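Local coordinates for protein exosome complex component Rrp41 (Archaeoglobus fulgidus, PDB 3M7N) that probably serves as a catalytic subunit of the archaeal exosome, degrading RNA from its 3' end and also able to add heteromeric RNA tails, at residues G20-F23 / D24-R27; L67-P70 / S71-I74; L192-G196 / K197-I201. The protein carries 1 engineered substitution. One frame throughout, in Å; residues are numbered along the deposited sequence.

Contact 1 (G20-F23 / D24-R27)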
loop_
_atom_site.group_PDB
_atom_site.type_symbol
_atom_site.label_atom_id
_atom_site.label_comp_id
_atom_site.label_asym_id
_atom_site.label_seq_id
_atom_site.Cartn_x
_atom_site.Cartn_y
_atom_site.Cartn_z
ATOM N N GLY E 20 -3.739 30.935 -37.671
ATOM C CA GLY E 20 -4.716 31.706 -38.416
ATOM C C GLY E 20 -5.819 32.378 -37.618
ATOM O O GLY E 20 -6.512 33.256 -38.142
ATOM N N ARG E 21 -5.997 32.003 -36.358
ATOM C CA ARG E 21 -7.102 32.580 -35.600
ATOM C C ARG E 21 -6.834 33.972 -35.044
ATOM O O ARG E 21 -5.700 34.475 -35.063
ATOM C CB ARG E 21 -7.607 31.624 -34.509
ATOM C CG ARG E 21 -6.538 30.928 -33.735
ATOM C CD ARG E 21 -6.994 29.546 -33.320
ATOM N NE ARG E 21 -7.498 29.534 -31.959
ATOM C CZ ARG E 21 -6.773 29.251 -30.877
ATOM N NH1 ARG E 21 -7.364 29.277 -29.696
ATOM N NH2 ARG E 21 -5.482 28.940 -30.958
ATOM N N LYS E 22 -7.907 34.602 -34.583
ATOM C CA LYS E 22 -7.815 35.915 -33.966
ATOM C C LYS E 22 -7.639 35.779 -32.451
ATOM O O LYS E 22 -7.840 34.709 -31.884
ATOM C CB LYS E 22 -9.061 36.762 -34.280
ATOM C CG LYS E 22 -9.081 37.402 -35.676
ATOM C CD LYS E 22 -9.703 36.490 -36.731
ATOM C CE LYS E 22 -9.916 37.215 -38.073
ATOM N NZ LYS E 22 -10.474 36.320 -39.148
ATOM N N PHE E 23 -7.283 36.885 -31.810
ATOM C CA PHE E 23 -7.030 36.901 -30.388
ATOM C C PHE E 23 -8.199 36.314 -29.592
ATOM O O PHE E 23 -7.987 35.701 -28.546
ATOM C CB PHE E 23 -6.693 38.325 -29.917
ATOM C CG PHE E 23 -7.901 39.192 -29.669
ATOM C CD1 PHE E 23 -8.435 39.985 -30.696
ATOM C CD2 PHE E 23 -8.496 39.234 -28.404
ATOM C CE1 PHE E 23 -9.555 40.792 -30.473
ATOM C CE2 PHE E 23 -9.610 40.040 -28.165
ATOM C CZ PHE E 23 -10.145 40.822 -29.203
ATOM N N ASP E 24 -9.422 36.479 -30.087
ATOM C CA ASP E 24 -10.593 36.028 -29.335
ATOM C C ASP E 24 -11.315 34.797 -29.917
ATOM O O ASP E 24 -12.481 34.559 -29.620
ATOM C CB ASP E 24 -11.582 37.179 -29.162
ATOM C CG ASP E 24 -12.169 37.666 -30.492
ATOM O OD1 ASP E 24 -11.737 37.187 -31.570
ATOM O OD2 ASP E 24 -13.079 38.534 -30.446
ATOM N N GLU E 25 -10.622 34.016 -30.733
ATOM C CA GLU E 25 -11.217 32.820 -31.326
ATOM C C GLU E 25 -10.774 31.492 -30.684
ATOM O O GLU E 25 -9.582 31.267 -30.468
ATOM C CB GLU E 25 -10.911 32.774 -32.825
ATOM C CG GLU E 25 -11.432 33.986 -33.588
ATOM C CD GLU E 25 -11.067 33.933 -35.057
ATOM O OE1 GLU E 25 -11.634 34.739 -35.839
ATOM O OE2 GLU E 25 -10.224 33.077 -35.427
ATOM N N LEU E 26 -11.743 30.621 -30.406
ATOM C CA LEU E 26 -11.481 29.261 -29.922
ATOM C C LEU E 26 -10.941 28.372 -31.025
ATOM O O LEU E 26 -11.190 28.617 -32.209
ATOM C CB LEU E 26 -12.767 28.605 -29.395
ATOM C CG LEU E 26 -13.439 29.221 -28.172
ATOM C CD1 LEU E 26 -14.849 28.676 -28.018
ATOM C CD2 LEU E 26 -12.603 28.977 -26.920
ATOM N N ARG E 27 -10.237 27.316 -30.619
ATOM C CA ARG E 27 -9.851 26.246 -31.536
ATOM C C ARG E 27 -11.090 25.423 -31.865
ATOM O O ARG E 27 -12.048 25.430 -31.097
ATOM C CB ARG E 27 -8.771 25.361 -30.905
ATOM C CG ARG E 27 -7.365 25.992 -30.846
ATOM C CD ARG E 27 -6.393 25.114 -30.034
ATOM N NE ARG E 27 -6.836 24.924 -28.653
ATOM C CZ ARG E 27 -6.155 24.265 -27.710
ATOM N NH1 ARG E 27 -6.657 24.181 -26.485
ATOM N NH2 ARG E 27 -4.975 23.705 -27.977
#

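Contact 2 (L67-P70 / S71-I74)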
loop_
_atom_site.group_PDB
_atom_site.type_symbol
_atom_site.label_atom_id
_atom_site.label_comp_id
_atom_site.label_asym_id
_atom_site.label_seq_id
_atom_site.Cartn_x
_atom_site.Cartn_y
_atom_site.Cartn_z
ATOM N N LEU E 67 -12.750 5.149 3.613
ATOM C CA LEU E 67 -12.846 6.377 2.830
ATOM C C LEU E 67 -14.263 6.942 2.829
ATOM O O LEU E 67 -14.452 8.148 2.854
ATOM C CB LEU E 67 -12.339 6.173 1.402
ATOM C CG LEU E 67 -10.820 6.108 1.250
ATOM C CD1 LEU E 67 -10.428 6.199 -0.211
ATOM C CD2 LEU E 67 -10.149 7.218 2.040
ATOM N N GLN E 68 -15.256 6.064 2.815
ATOM C CA GLN E 68 -16.653 6.485 2.821
ATOM C C GLN E 68 -16.936 7.647 3.796
ATOM O O GLN E 68 -16.426 7.668 4.913
ATOM C CB GLN E 68 -17.545 5.282 3.136
ATOM C CG GLN E 68 -18.486 5.509 4.296
ATOM C CD GLN E 68 -19.273 4.264 4.662
ATOM O OE1 GLN E 68 -19.169 3.232 4.000
ATOM N NE2 GLN E 68 -20.077 4.362 5.722
ATOM N N ASP E 69 -17.742 8.614 3.357
ATOM C CA ASP E 69 -18.130 9.762 4.184
ATOM C C ASP E 69 -19.601 9.657 4.572
ATOM O O ASP E 69 -20.473 9.493 3.720
ATOM C CB ASP E 69 -17.867 11.077 3.446
ATOM C CG ASP E 69 -18.307 12.310 4.237
ATOM O OD1 ASP E 69 -19.436 12.341 4.780
ATOM O OD2 ASP E 69 -17.517 13.274 4.291
ATOM N N PRO E 70 -19.884 9.762 5.873
ATOM C CA PRO E 70 -21.228 9.431 6.351
ATOM C C PRO E 70 -22.267 10.408 5.818
ATOM O O PRO E 70 -23.332 9.989 5.383
ATOM C CB PRO E 70 -21.094 9.569 7.872
ATOM C CG PRO E 70 -19.983 10.599 8.047
ATOM C CD PRO E 70 -19.015 10.290 6.942
ATOM N N SER E 71 -21.944 11.695 5.838
ATOM C CA SER E 71 -22.919 12.734 5.547
ATOM C C SER E 71 -23.066 13.058 4.062
ATOM O O SER E 71 -24.047 13.685 3.665
ATOM C CB SER E 71 -22.559 14.011 6.308
ATOM O OG SER E 71 -21.355 14.558 5.804
ATOM N N LYS E 72 -22.101 12.639 3.247
ATOM C CA LYS E 72 -22.095 13.033 1.838
ATOM C C LYS E 72 -21.219 12.125 0.980
ATOM O O LYS E 72 -20.375 11.403 1.492
ATOM C CB LYS E 72 -21.597 14.475 1.693
ATOM C CG LYS E 72 -20.100 14.633 1.965
ATOM C CD LYS E 72 -19.582 16.030 1.623
ATOM C CE LYS E 72 -19.285 16.847 2.863
ATOM N NZ LYS E 72 -18.078 16.360 3.593
ATOM N N ALA E 73 -21.410 12.196 -0.336
ATOM C CA ALA E 73 -20.600 11.427 -1.279
ATOM C C ALA E 73 -19.194 11.989 -1.376
ATOM O O ALA E 73 -18.969 13.153 -1.066
ATOM C CB ALA E 73 -21.249 11.428 -2.646
ATOM N N ILE E 74 -18.246 11.166 -1.807
ATOM C CA ILE E 74 -16.928 11.682 -2.104
ATOM C C ILE E 74 -16.780 11.719 -3.596
ATOM O O ILE E 74 -17.439 10.961 -4.298
ATOM C CB ILE E 74 -15.800 10.816 -1.536
ATOM C CG1 ILE E 74 -15.940 9.381 -2.044
ATOM C CG2 ILE E 74 -15.808 10.874 -0.017
ATOM C CD1 ILE E 74 -14.792 8.485 -1.649
HETATM O O HOH W 1 -19.229 8.766 0.874
#

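Contact 3 (L192-G196 / K197-I201)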
loop_
_atom_site.group_PDB
_atom_site.type_symbol
_atom_site.label_atom_id
_atom_site.label_comp_id
_atom_site.label_asym_id
_atom_site.label_seq_id
_atom_site.Cartn_x
_atom_site.Cartn_y
_atom_site.Cartn_z
ATOM N N LEU E 192 -18.741 27.979 -13.125
ATOM C CA LEU E 192 -20.093 27.477 -13.011
ATOM C C LEU E 192 -21.016 28.328 -13.905
ATOM O O LEU E 192 -21.072 29.552 -13.743
ATOM C CB LEU E 192 -20.559 27.579 -11.559
ATOM C CG LEU E 192 -22.029 27.226 -11.373
ATOM C CD1 LEU E 192 -22.249 25.720 -11.596
ATOM C CD2 LEU E 192 -22.522 27.667 -10.000
ATOM N N ILE E 193 -21.695 27.684 -14.860
ATOM C CA ILE E 193 -22.771 28.310 -15.619
ATOM C C ILE E 193 -24.110 27.966 -14.979
ATOM O O ILE E 193 -24.427 26.791 -14.776
ATOM C CB ILE E 193 -22.856 27.808 -17.071
ATOM C CG1 ILE E 193 -21.473 27.681 -17.704
ATOM C CG2 ILE E 193 -23.750 28.729 -17.899
ATOM C CD1 ILE E 193 -20.758 28.989 -17.902
ATOM N N ARG E 194 -24.897 28.988 -14.670
ATOM C CA ARG E 194 -26.208 28.804 -14.064
ATOM C C ARG E 194 -27.120 29.845 -14.685
ATOM O O ARG E 194 -26.706 30.979 -14.912
ATOM C CB ARG E 194 -26.145 29.007 -12.551
ATOM C CG ARG E 194 -26.972 28.021 -11.758
ATOM C CD ARG E 194 -27.708 28.682 -10.627
ATOM N NE ARG E 194 -26.837 29.202 -9.581
ATOM C CZ ARG E 194 -26.643 28.613 -8.400
ATOM N NH1 ARG E 194 -25.838 29.162 -7.499
ATOM N NH2 ARG E 194 -27.252 27.473 -8.113
ATOM N N ASN E 195 -28.354 29.461 -14.982
ATOM C CA ASN E 195 -29.273 30.372 -15.637
ATOM C C ASN E 195 -28.652 30.903 -16.938
ATOM O O ASN E 195 -28.740 32.093 -17.251
ATOM C CB ASN E 195 -29.623 31.513 -14.671
ATOM C CG ASN E 195 -30.523 32.561 -15.294
ATOM O OD1 ASN E 195 -31.512 32.245 -15.962
ATOM N ND2 ASN E 195 -30.184 33.821 -15.073
ATOM N N GLY E 196 -27.998 30.014 -17.680
ATOM C CA GLY E 196 -27.400 30.377 -18.957
ATOM C C GLY E 196 -26.188 31.292 -18.919
ATOM O O GLY E 196 -25.745 31.767 -19.965
ATOM N N LYS E 197 -25.633 31.549 -17.736
ATOM C CA LYS E 197 -24.511 32.488 -17.647
ATOM C C LYS E 197 -23.430 32.177 -16.589
ATOM O O LYS E 197 -23.608 31.346 -15.685
ATOM C CB LYS E 197 -25.048 33.900 -17.447
ATOM C CG LYS E 197 -25.748 34.095 -16.117
ATOM C CD LYS E 197 -26.636 35.335 -16.159
ATOM C CE LYS E 197 -27.339 35.563 -14.823
ATOM N NZ LYS E 197 -28.344 36.669 -14.896
ATOM N N ILE E 198 -22.299 32.866 -16.715
ATOM C CA ILE E 198 -21.179 32.691 -15.802
ATOM C C ILE E 198 -21.586 33.127 -14.409
ATOM O O ILE E 198 -21.903 34.279 -14.196
ATOM C CB ILE E 198 -19.995 33.536 -16.242
ATOM C CG1 ILE E 198 -19.681 33.286 -17.715
ATOM C CG2 ILE E 198 -18.787 33.248 -15.382
ATOM C CD1 ILE E 198 -19.026 31.958 -17.985
ATOM N N GLU E 199 -21.576 32.204 -13.458
ATOM C CA GLU E 199 -22.046 32.494 -12.104
ATOM C C GLU E 199 -20.905 32.646 -11.093
ATOM O O GLU E 199 -21.035 33.378 -10.101
ATOM C CB GLU E 199 -22.990 31.391 -11.637
ATOM C CG GLU E 199 -24.200 31.883 -10.839
ATOM C CD GLU E 199 -24.005 31.760 -9.342
ATOM O OE1 GLU E 199 -23.005 32.293 -8.809
ATOM O OE2 GLU E 199 -24.863 31.124 -8.698
ATOM N N SER E 200 -19.813 31.918 -11.329
ATOM C CA SER E 200 -18.611 32.024 -10.510
ATOM C C SER E 200 -17.459 31.180 -11.042
ATOM O O SER E 200 -17.576 30.523 -12.073
ATOM C CB SER E 200 -18.881 31.736 -9.029
ATOM O OG SER E 200 -19.699 30.599 -8.857
ATOM N N ILE E 201 -16.339 31.242 -10.335
ATOM C CA ILE E 201 -15.096 30.616 -10.746
ATOM C C ILE E 201 -14.918 29.312 -9.986
ATOM O O ILE E 201 -14.883 29.304 -8.750
ATOM C CB ILE E 201 -13.901 31.546 -10.424
ATOM C CG1 ILE E 201 -13.979 32.838 -11.262
ATOM C CG2 ILE E 201 -12.576 30.819 -10.633
ATOM C CD1 ILE E 201 -13.041 33.962 -10.800
#

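Contact 1 (G20-F23 / D24-R27)
Glu25 reaches back along the chain to Arg21 and Lys22 and ties off the loop between strands 16-17 and 29-33. Its CG lies beside its own backbone N, and the extended chain beyond (chi2 178°) carries the carboxylate to the amide of Lys22, whose N gives a hydrogen bond of 2.9 Å to Glu25 OE2. The donor stands well above the carboxylate plane, 78° out of it. In the reverse direction Glu25 N bonds Lys22 O at 3.1 Å, so Glu25 holds Lys22 by backbone and side chain together; a glutamate has just the length for this.

Arg21 takes the other end of Glu25. Bends at chi2 and chi3 bring its guanidinium edge to the carbonyl, where Arg21 NE and NH1 each make a weak bond of 3.1 Å to Glu25 O. Arg27 covers one guanidinium face, its CG 3.3 Å above the plane over the centre. The two guanidinium planes are only 17° apart, and Asp174, which pairs with Arg27 and accepts from Arg21 through its carbonyl, probably eases their like charges.

Asp24, at the second corner, lays its CB over the face of the Phe23 ring, a CH-pi contact of 3.8 Å from CB to the ring centroid. The carboxylate stacks over the same ring, and OD2 is bridged to Lys224 of helix 212-248, which fastens the corner to that helix. Phe23 and Asp24 are the two central residues of a type I beta turn from Lys22 to Glu25, the Glu25 N to Lys22 O bond closing it in the usual way.

Contact 2 (L67-P70 / S71-I74)
Asp69 folds its carboxylate over Ser71 and Lys72 in an Asx turn, here within the loop that leads into strand 74-81. Pro70 suits the next position, since its ring fixes phi at a value the bend can use. The Asp69 CB lies 3.2 Å from Lys72 O, and on its apolar side it brushes Ile74 CG2. With CG opposite the backbone N (chi1 178°), the carboxylate swings forward over the turn. Asp69 OD1 then collects three donors: Ser71 N at 2.8 Å in a weak bond, Ser71 OG at 3.1 Å on the syn lone pair, and Lys72 N at 3.1 Å from above the carboxylate plane. The other oxygen, OD2, forms a salt bridge of 3.2 Å with Lys72 NZ, brought back by bends late in the lysine chain. Were the carboxylate replaced by an alanine here, the amides of Ser71 and Lys72 would probably lose their shared acceptor and the Lys72 ammonium its mate, freeing the turn to shift. A water bridges the two arms of the bend, accepting from Asp69 N at 2.9 Å and lying 2.9 Å from Lys72 O.

Contact 3 (L192-G196 / K197-I201)
Arg194 and Glu199 run side by side from neighbouring strands of a beta hairpin and meet at their charged ends. The arginine leaves its strand with chi1 at -139°, off a staggered position, and bends at chi2 and chi3, turning the NE and NH1 edge of its guanidinium to the glutamate. Glu199 OE2 takes both in a salt bridge: Arg194 NE at 2.9 Å, in the guanidinium plane and on the anti lone pair, and NH1 at 2.5 Å, too short to be taken literally. The carboxylate is tilted 28° from that plane, and Leu192 CD2 lies over one face of the guanidinium, offset toward the rim.

A beta bulge at Glu199 probably helps it reach. Its N bonds Leu192 O at 2.7 Å, yet Leu192 N turns to Ser200 O, so two residues of one strand face a single residue of the other. The hairpin is closed by a type I' turn from Arg194 to Lys197, with Arg194 N to Lys197 O at 2.9 Å. Both corner residues have positive phi, which asparagine tolerates and glycine accepts readily.

On the other side of the sheet Ile193 and Ile198 adopt like conformations, CG1 beside the backbone N and chi2 near -70°. This brings Ile193 CD1 and Ile198 CD1 to 3.4 Å against helix 212-248, with Tyr230 touching Ile193 and Leu227 touching Ile198. Leu192 and Ser200 pack instead on Leu232 and Leu233 of a neighbouring subunit, the probable exosome complex exonuclease 2.

Arg194 NH1 also makes a salt bridge to an acidic side chain of another protein of the assembly, where an aromatic side chain forms a cation-pi contact with the arginine. The chemistry suggests that Glu199 helps to orient the guanidinium, whose charge is probably shared between two carboxylates.

In the fold
All three contacts are turns within one chain, but they sit in different surroundings. Contact 2 lies at the surface, about 25 Å from the chain centre, while contacts 1 and 3 are partly buried. Contacts 1 and 2 fall on opposite sides of the centre, their own centres about 43 Å apart, and lead into the two outermost strands, 29-33 and 74-81, of the same mixed sheet. Contact 3 belongs to the four-stranded antiparallel sheet; like contact 1, it is packed against helix 212-248. Chemistry follows place: contact 2 is chiefly polar, its carboxylate held within the turn, contact 1 mixes arginines with backbone acceptors, and contact 3 combines an apolar face with charged groups at subunit interfaces.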